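Local coordinates for protein putative silent information regulator 2,Putative silent information regulator 2 (Leishmania infantum, PDB 5OL0) that probably removes acetyl groups from protein lysines at the expense of NAD, as a zinc-containing sirtuin, likely of class I, at residues A[54-58]-A[59-63]; A[200-204]-A[205-209]; A[12-16]-A[17-21]. All coordinates share one frame; numbering follows the deposited sequence.

Contact 1: A[54-58]-A[59-63]; sequences RSPDT and GIYAN
Thr58 and Tyr61 meet where a type I beta turn, Ser55 to Thr58, runs straight into the first turn of helix 59-67. Thr58 is the N-cap. Its OG1 accepts a hydrogen bond from Tyr61 N at 3.1 Å, with an N-H...O angle of 157°. The Thr58 first torsion, 63°, puts OG1 between backbone N and carbonyl carbon, facing the helix start. The same OG1 donates to Ser55 O at 2.7 Å. Ser55 O also takes Thr58 N at 3.1 Å, so both the backbone and the side chain of Thr58 close the turn. The first helical backbone bond, Ala62 N to Thr58 O, is weak at 3.4 Å.

The Tyr61 ring folds back over the turn, with CG anti to its backbone N (chi1 178°). One face of the ring receives Pro56 CA in a CH-pi contact, 3.6 Å from the ring centroid. Ile60 sets CG2 beside Thr58 OG1, while the rest of its side chain leads away and packs on Ile91 and Leu95 of helix 85-95.

The turn follows the GAG...GIPDFR sequence typical of sirtuins. Arg54 lies about 5 Å, side chain to side chain, from Glu245, a likely NAD-binding residue. At the far end of the tyrosine ring, Pro56 CG meets Tyr61 CZ at 3.9 Å.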
loop_
_atom_site.group_PDB
_atom_site.type_symbol
_atom_site.label_atom_id
_atom_site.label_comp_id
_atom_site.label_asym_id
_atom_site.label_seq_id
_atom_site.Cartn_x
_atom_site.Cartn_y
_atom_site.Cartn_z
ATOM N N ARG A 54 -13.223 -7.099 6.587
ATOM C CA ARG A 54 -13.633 -7.128 7.983
ATOM C C ARG A 54 -15.021 -6.583 8.224
ATOM O O ARG A 54 -15.525 -6.689 9.359
ATOM C CB ARG A 54 -12.627 -6.356 8.850
ATOM C CG ARG A 54 -11.229 -6.985 9.012
ATOM C CD ARG A 54 -10.280 -5.999 9.699
ATOM N NE ARG A 54 -10.348 -4.673 9.049
ATOM C CZ ARG A 54 -9.842 -3.529 9.534
ATOM N NH1 ARG A 54 -9.991 -2.394 8.839
ATOM N NH2 ARG A 54 -9.198 -3.500 10.699
ATOM N N SER A 55 -15.632 -6.007 7.184
ATOM C CA SER A 55 -16.923 -5.368 7.286
ATOM C C SER A 55 -18.093 -6.344 7.093
ATOM O O SER A 55 -18.273 -6.862 5.990
ATOM C CB SER A 55 -17.040 -4.268 6.224
ATOM O OG SER A 55 -18.401 -3.885 6.130
ATOM N N PRO A 56 -18.913 -6.561 8.141
ATOM C CA PRO A 56 -20.032 -7.526 8.081
ATOM C C PRO A 56 -21.087 -7.404 6.978
ATOM O O PRO A 56 -21.513 -8.415 6.465
ATOM C CB PRO A 56 -20.660 -7.416 9.478
ATOM C CG PRO A 56 -19.454 -7.210 10.344
ATOM C CD PRO A 56 -18.615 -6.222 9.554
ATOM N N ASP A 57 -21.477 -6.220 6.552
ATOM C CA ASP A 57 -22.437 -6.170 5.417
ATOM C C ASP A 57 -21.770 -6.268 3.973
ATOM O O ASP A 57 -22.449 -6.091 2.963
ATOM C CB ASP A 57 -23.448 -5.001 5.591
ATOM C CG ASP A 57 -22.773 -3.635 5.790
ATOM O OD1 ASP A 57 -21.733 -3.385 5.137
ATOM O OD2 ASP A 57 -23.292 -2.802 6.577
ATOM N N THR A 58 -20.468 -6.579 3.877
ATOM C CA THR A 58 -19.833 -6.887 2.583
ATOM C C THR A 58 -20.098 -8.332 2.112
ATOM O O THR A 58 -20.391 -9.257 2.907
ATOM C CB THR A 58 -18.286 -6.613 2.537
ATOM O OG1 THR A 58 -17.565 -7.444 3.474
ATOM C CG2 THR A 58 -17.969 -5.132 2.798
ATOM N N GLY A 59 -19.998 -8.504 0.791
ATOM C CA GLY A 59 -20.045 -9.799 0.173
ATOM C C GLY A 59 -18.794 -10.540 0.555
ATOM O O GLY A 59 -18.848 -11.722 0.858
ATOM N N ILE A 60 -17.661 -9.842 0.564
ATOM C CA ILE A 60 -16.402 -10.476 0.921
ATOM C C ILE A 60 -16.463 -11.153 2.321
ATOM O O ILE A 60 -16.050 -12.312 2.456
ATOM C CB ILE A 60 -15.177 -9.522 0.725
ATOM C CG1 ILE A 60 -13.877 -10.298 0.829
ATOM C CG2 ILE A 60 -15.138 -8.375 1.717
ATOM C CD1 ILE A 60 -13.651 -11.195 -0.362
ATOM N N TYR A 61 -17.013 -10.468 3.331
ATOM C CA TYR A 61 -17.148 -11.044 4.706
ATOM C C TYR A 61 -18.069 -12.308 4.785
ATOM O O TYR A 61 -17.739 -13.333 5.461
ATOM C CB TYR A 61 -17.645 -9.941 5.623
ATOM C CG TYR A 61 -17.891 -10.324 7.044
ATOM C CD1 TYR A 61 -19.121 -10.893 7.446
ATOM C CD2 TYR A 61 -16.928 -10.065 8.017
ATOM C CE1 TYR A 61 -19.359 -11.194 8.786
ATOM C CE2 TYR A 61 -17.147 -10.370 9.341
ATOM C CZ TYR A 61 -18.362 -10.925 9.722
ATOM O OH TYR A 61 -18.545 -11.224 11.041
ATOM N N ALA A 62 -19.206 -12.219 4.081
ATOM C CA ALA A 62 -20.206 -13.311 4.000
ATOM C C ALA A 62 -19.568 -14.633 3.579
ATOM O O ALA A 62 -19.755 -15.666 4.215
ATOM C CB ALA A 62 -21.317 -12.937 3.018
ATOM N N ASN A 63 -18.801 -14.558 2.502
ATOM C CA ASN A 63 -17.986 -15.659 2.004
ATOM C C ASN A 63 -17.086 -16.277 3.103
ATOM O O ASN A 63 -17.244 -17.462 3.424
ATOM C CB ASN A 63 -17.151 -15.132 0.824
ATOM C CG ASN A 63 -16.500 -16.226 -0.001
ATOM O OD1 ASN A 63 -16.371 -17.384 0.419
ATOM N ND2 ASN A 63 -16.071 -15.850 -1.194
#

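Contact 2: A[200-204]-A[205-209]; sequences FFDAL and HHDAP
Ala203 O takes two backbone N-H groups, from Asp207 and Ala208, where helix 198-207 widens near its C-terminal end into a pi-type turn, followed by a short 3-10 segment. Ala208 N comes nearly head-on to the Ala203 O carbonyl at 2.9 Å, the i to i+5 bond of a pi turn. Asp207 N comes from above the plane of that carbonyl, 3.0 Å from Ala203 O. Two residues earlier, Phe201 O still accepts His205 N at 2.9 Å in the ordinary alpha pattern.

The tight side is the inner one. Ala203 packs on Arg122 and Cys124 of strand 120-125, and Asp207 on Leu121 of the same strand. Asp207 OD2 also lies 3.7 Å from Ala203 CB.

The outer side is looser and carries the exposed imidazoles of His205 and His206. His205 lies alongside the buried Phe201, which also packs on a basic side chain of the bound peptide. His206 ND1 donates to Asp202 OD1 at 3.1 Å. Asp202 CG is anti to the backbone N (chi1 -174°) and His206 CG anti to its carbonyl carbon (chi1 -54°), which brings the two together. The oxygen lies in the imidazole plane, yet the nitrogen approaches from above the carboxylate. The two planes are 82° apart.

The other oxygen, Asp202 OD2, is 4.2 Å from Asp207 OD2. Both form salt bridges to Arg122 NH1. One guanidinium thus probably offsets two like charges, tying the end of the helix to the neighbouring strand.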
loop_
_atom_site.group_PDB
_atom_site.type_symbol
_atom_site.label_atom_id
_atom_site.label_comp_id
_atom_site.label_asym_id
_atom_site.label_seq_id
_atom_site.Cartn_x
_atom_site.Cartn_y
_atom_site.Cartn_z
ATOM N N PHE A 200 11.421 -4.233 -3.452
ATOM C CA PHE A 200 11.153 -3.913 -2.030
ATOM C C PHE A 200 12.437 -3.794 -1.248
ATOM O O PHE A 200 12.654 -2.829 -0.509
ATOM C CB PHE A 200 10.245 -4.944 -1.355
ATOM C CG PHE A 200 10.200 -4.755 0.101
ATOM C CD1 PHE A 200 9.428 -3.756 0.645
ATOM C CD2 PHE A 200 11.068 -5.461 0.927
ATOM C CE1 PHE A 200 9.431 -3.522 1.992
ATOM C CE2 PHE A 200 11.062 -5.243 2.278
ATOM C CZ PHE A 200 10.242 -4.279 2.821
ATOM N N PHE A 201 13.339 -4.753 -1.431
ATOM C CA PHE A 201 14.624 -4.723 -0.692
ATOM C C PHE A 201 15.559 -3.570 -1.103
ATOM O O PHE A 201 16.275 -3.017 -0.263
ATOM C CB PHE A 201 15.296 -6.109 -0.762
ATOM C CG PHE A 201 14.475 -7.152 -0.066
ATOM C CD1 PHE A 201 14.441 -7.169 1.323
ATOM C CD2 PHE A 201 13.661 -8.027 -0.787
ATOM C CE1 PHE A 201 13.611 -8.054 1.994
ATOM C CE2 PHE A 201 12.836 -8.926 -0.124
ATOM C CZ PHE A 201 12.816 -8.937 1.284
ATOM N N ASP A 202 15.471 -3.198 -2.368
ATOM C CA ASP A 202 16.148 -1.963 -2.900
ATOM C C ASP A 202 15.659 -0.737 -2.126
ATOM O O ASP A 202 16.433 0.045 -1.578
ATOM C CB ASP A 202 15.794 -1.840 -4.385
ATOM C CG ASP A 202 16.534 -0.725 -5.076
ATOM O OD1 ASP A 202 17.726 -0.919 -5.354
ATOM O OD2 ASP A 202 15.945 0.361 -5.303
ATOM N N ALA A 203 14.340 -0.649 -1.991
ATOM C CA ALA A 203 13.767 0.435 -1.254
ATOM C C ALA A 203 14.149 0.420 0.225
ATOM O O ALA A 203 14.524 1.421 0.752
ATOM C CB ALA A 203 12.272 0.468 -1.457
ATOM N N LEU A 204 14.112 -0.736 0.863
ATOM C CA LEU A 204 14.474 -0.829 2.294
ATOM C C LEU A 204 15.930 -0.516 2.637
ATOM O O LEU A 204 16.225 0.119 3.663
ATOM C CB LEU A 204 14.188 -2.252 2.794
ATOM C CG LEU A 204 14.404 -2.538 4.304
ATOM C CD1 LEU A 204 13.345 -1.831 5.109
ATOM C CD2 LEU A 204 14.414 -4.058 4.594
ATOM N N HIS A 205 16.830 -1.036 1.809
ATOM C CA HIS A 205 18.260 -0.910 2.048
ATOM C C HIS A 205 18.791 0.383 1.497
ATOM O O HIS A 205 19.715 0.891 2.065
ATOM C CB HIS A 205 19.046 -2.080 1.392
ATOM C CG HIS A 205 18.682 -3.406 1.940
ATOM N ND1 HIS A 205 18.619 -4.539 1.160
ATOM C CD2 HIS A 205 18.250 -3.767 3.173
ATOM C CE1 HIS A 205 18.229 -5.555 1.909
ATOM N NE2 HIS A 205 17.979 -5.108 3.125
ATOM N N HIS A 206 18.218 0.889 0.396
ATOM C CA HIS A 206 18.772 2.058 -0.325
ATOM C C HIS A 206 17.956 3.293 -0.252
ATOM O O HIS A 206 18.527 4.336 -0.198
ATOM C CB HIS A 206 19.030 1.743 -1.808
ATOM C CG HIS A 206 19.893 0.529 -1.997
ATOM N ND1 HIS A 206 19.672 -0.388 -3.000
ATOM C CD2 HIS A 206 20.885 0.020 -1.235
ATOM C CE1 HIS A 206 20.549 -1.370 -2.901
ATOM N NE2 HIS A 206 21.290 -1.152 -1.843
ATOM N N ASP A 207 16.629 3.220 -0.328
ATOM C CA ASP A 207 15.859 4.468 -0.260
ATOM C C ASP A 207 15.649 4.901 1.173
ATOM O O ASP A 207 15.879 6.055 1.543
ATOM C CB ASP A 207 14.522 4.314 -0.946
ATOM C CG ASP A 207 14.637 4.180 -2.431
ATOM O OD1 ASP A 207 15.286 5.037 -3.025
ATOM O OD2 ASP A 207 14.036 3.258 -3.025
ATOM N N ALA A 208 15.093 4.012 1.999
ATOM C CA ALA A 208 14.648 4.496 3.349
ATOM C C ALA A 208 15.780 5.091 4.171
ATOM O O ALA A 208 15.600 6.084 4.903
ATOM C CB ALA A 208 13.947 3.356 4.098
ATOM N N PRO A 209 17.004 4.548 4.024
ATOM C CA PRO A 209 18.080 5.184 4.797
ATOM C C PRO A 209 18.430 6.632 4.400
ATOM O O PRO A 209 18.986 7.357 5.212
ATOM C CB PRO A 209 19.250 4.214 4.598
ATOM C CG PRO A 209 18.562 2.889 4.550
ATOM C CD PRO A 209 17.379 3.187 3.625
#

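Contact 3: A[12-16]-A[17-21]; sequences QEHVL and GEPTL
His14 and Pro19 cross at a slant, the imidazole offering one face to the proline ring. Pro19 CB makes the CH-pi contact, 4.0 Å from the ring centroid and 19° off the normal. It sits toward the CD2 side of the ring, with His14 CD2 at 3.8 Å. The edge of the same imidazole is used differently. His14 ND1 accepts Leu16 N at 3.1 Å, with the donor almost exactly in the ring plane. His14 NE2 bonds Asp279 O, so both ring nitrogens are engaged and the ring's rotation is fixed.

The type I beta turn from His14 to Gly17 is closed by Gly17 N to His14 O at 2.9 Å. Gly17, the last residue of the turn, has a positive phi (85°), and Pro19 is the centre of an inverse gamma turn. A water accepts a hydrogen bond from His14 N and donates to Gly17 O and Glu13 OE1, bridging the two sides of the bend.

The loop leads into helix 21-30, whose N-cap is Thr20. Leu16, with CG anti to its carbonyl carbon (chi1 -67°), packs on Leu24 and Tyr27 of that helix. Val15 bonds Cys277 through its backbone, and the His14 bond reaches the start of strand 279-282.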
loop_
_atom_site.group_PDB
_atom_site.type_symbol
_atom_site.label_atom_id
_atom_site.label_comp_id
_atom_site.label_asym_id
_atom_site.label_seq_id
_atom_site.Cartn_x
_atom_site.Cartn_y
_atom_site.Cartn_z
ATOM N N GLN A 12 10.144 17.896 23.754
ATOM C CA GLN A 12 9.017 17.849 22.824
ATOM C C GLN A 12 9.040 18.868 21.656
ATOM O O GLN A 12 8.180 18.786 20.792
ATOM C CB GLN A 12 7.724 18.018 23.611
ATOM C CG GLN A 12 7.531 16.929 24.653
ATOM C CD GLN A 12 6.188 17.038 25.308
ATOM O OE1 GLN A 12 5.904 18.017 26.027
ATOM N NE2 GLN A 12 5.327 16.056 25.039
ATOM N N GLU A 13 9.991 19.808 21.589
ATOM C CA GLU A 13 10.100 20.657 20.383
ATOM C C GLU A 13 10.218 19.749 19.167
ATOM O O GLU A 13 11.174 18.926 19.057
ATOM C CB GLU A 13 11.346 21.566 20.385
ATOM C CG GLU A 13 11.178 22.843 21.160
ATOM C CD GLU A 13 10.137 23.769 20.572
ATOM O OE1 GLU A 13 9.943 23.810 19.324
ATOM O OE2 GLU A 13 9.526 24.455 21.400
ATOM N N HIS A 14 9.306 19.982 18.235
ATOM C CA HIS A 14 9.140 19.151 17.072
ATOM C C HIS A 14 10.067 19.539 15.914
ATOM O O HIS A 14 10.190 20.699 15.534
ATOM C CB HIS A 14 7.674 19.190 16.590
ATOM C CG HIS A 14 7.255 17.899 15.978
ATOM N ND1 HIS A 14 7.674 17.532 14.730
ATOM C CD2 HIS A 14 6.564 16.837 16.478
ATOM C CE1 HIS A 14 7.241 16.316 14.461
ATOM N NE2 HIS A 14 6.563 15.873 15.502
ATOM N N VAL A 15 10.638 18.544 15.271
ATOM C CA VAL A 15 11.418 18.774 14.045
ATOM C C VAL A 15 10.630 19.596 12.994
ATOM O O VAL A 15 11.244 20.306 12.184
ATOM C CB VAL A 15 11.868 17.403 13.468
ATOM C CG1 VAL A 15 12.392 17.482 12.068
ATOM C CG2 VAL A 15 12.954 16.810 14.355
ATOM N N LEU A 16 9.292 19.490 12.972
ATOM C CA LEU A 16 8.498 20.226 11.975
ATOM C C LEU A 16 8.182 21.695 12.367
ATOM O O LEU A 16 7.585 22.410 11.560
ATOM C CB LEU A 16 7.186 19.502 11.649
ATOM C CG LEU A 16 7.282 18.172 10.933
ATOM C CD1 LEU A 16 5.884 17.555 10.841
ATOM C CD2 LEU A 16 7.905 18.329 9.545
ATOM N N GLY A 17 8.521 22.101 13.593
ATOM C CA GLY A 17 8.159 23.410 14.123
ATOM C C GLY A 17 6.774 23.248 14.677
ATOM O O GLY A 17 6.608 22.910 15.824
ATOM N N GLU A 18 5.762 23.423 13.835
ATOM C CA GLU A 18 4.379 23.133 14.214
ATOM C C GLU A 18 3.983 21.807 13.626
ATOM O O GLU A 18 4.041 21.649 12.421
ATOM C CB GLU A 18 3.439 24.216 13.699
ATOM C CG GLU A 18 3.691 25.578 14.309
ATOM C CD GLU A 18 3.618 25.517 15.823
ATOM O OE1 GLU A 18 2.504 25.259 16.350
ATOM O OE2 GLU A 18 4.682 25.684 16.474
ATOM N N PRO A 19 3.578 20.845 14.459
ATOM C CA PRO A 19 3.256 19.503 13.936
ATOM C C PRO A 19 1.833 19.439 13.334
ATOM O O PRO A 19 0.946 18.740 13.838
ATOM C CB PRO A 19 3.410 18.602 15.193
ATOM C CG PRO A 19 3.052 19.496 16.317
ATOM C CD PRO A 19 3.581 20.863 15.938
ATOM N N THR A 20 1.619 20.193 12.262
ATOM C CA THR A 20 0.282 20.371 11.667
ATOM C C THR A 20 0.445 20.191 10.162
ATOM O O THR A 20 1.560 20.165 9.640
ATOM C CB THR A 20 -0.241 21.800 11.901
ATOM O OG1 THR A 20 0.670 22.706 11.299
ATOM C CG2 THR A 20 -0.294 22.133 13.389
ATOM N N LEU A 21 -0.651 20.099 9.442
ATOM C CA LEU A 21 -0.517 19.946 7.979
ATOM C C LEU A 21 0.146 21.173 7.364
ATOM O O LEU A 21 0.968 21.058 6.425
ATOM C CB LEU A 21 -1.876 19.602 7.358
ATOM C CG LEU A 21 -2.359 18.206 7.748
ATOM C CD1 LEU A 21 -3.831 18.088 7.440
ATOM C CD2 LEU A 21 -1.553 17.128 7.042
HETATM O O HOH W 1 7.630 22.171 18.093
#

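In the fold
Along the chain the order is contact 3, contact 1, contact 2. None touches another. The centres of contacts 1 and 2 lie about 36 Å apart. Those of contacts 1 and 3 are about 40 Å apart, those of contacts 2 and 3 about 26 Å. Contacts 2 and 3 both border the six-stranded parallel sheet of the Rossmann-type domain. Contact 2 lies against strand 120-125 and contact 3 beside the edge strand 279-282. Contact 1 is across the chain's centre from contact 2, where the loop after strand 36-40 enters helix 59-67. In the usual sirtuin plan, NAD and acetyl-lysine meet between this domain and the smaller zinc-bearing part. Contacts 1 and 2 approach that cleft; contact 3 does not.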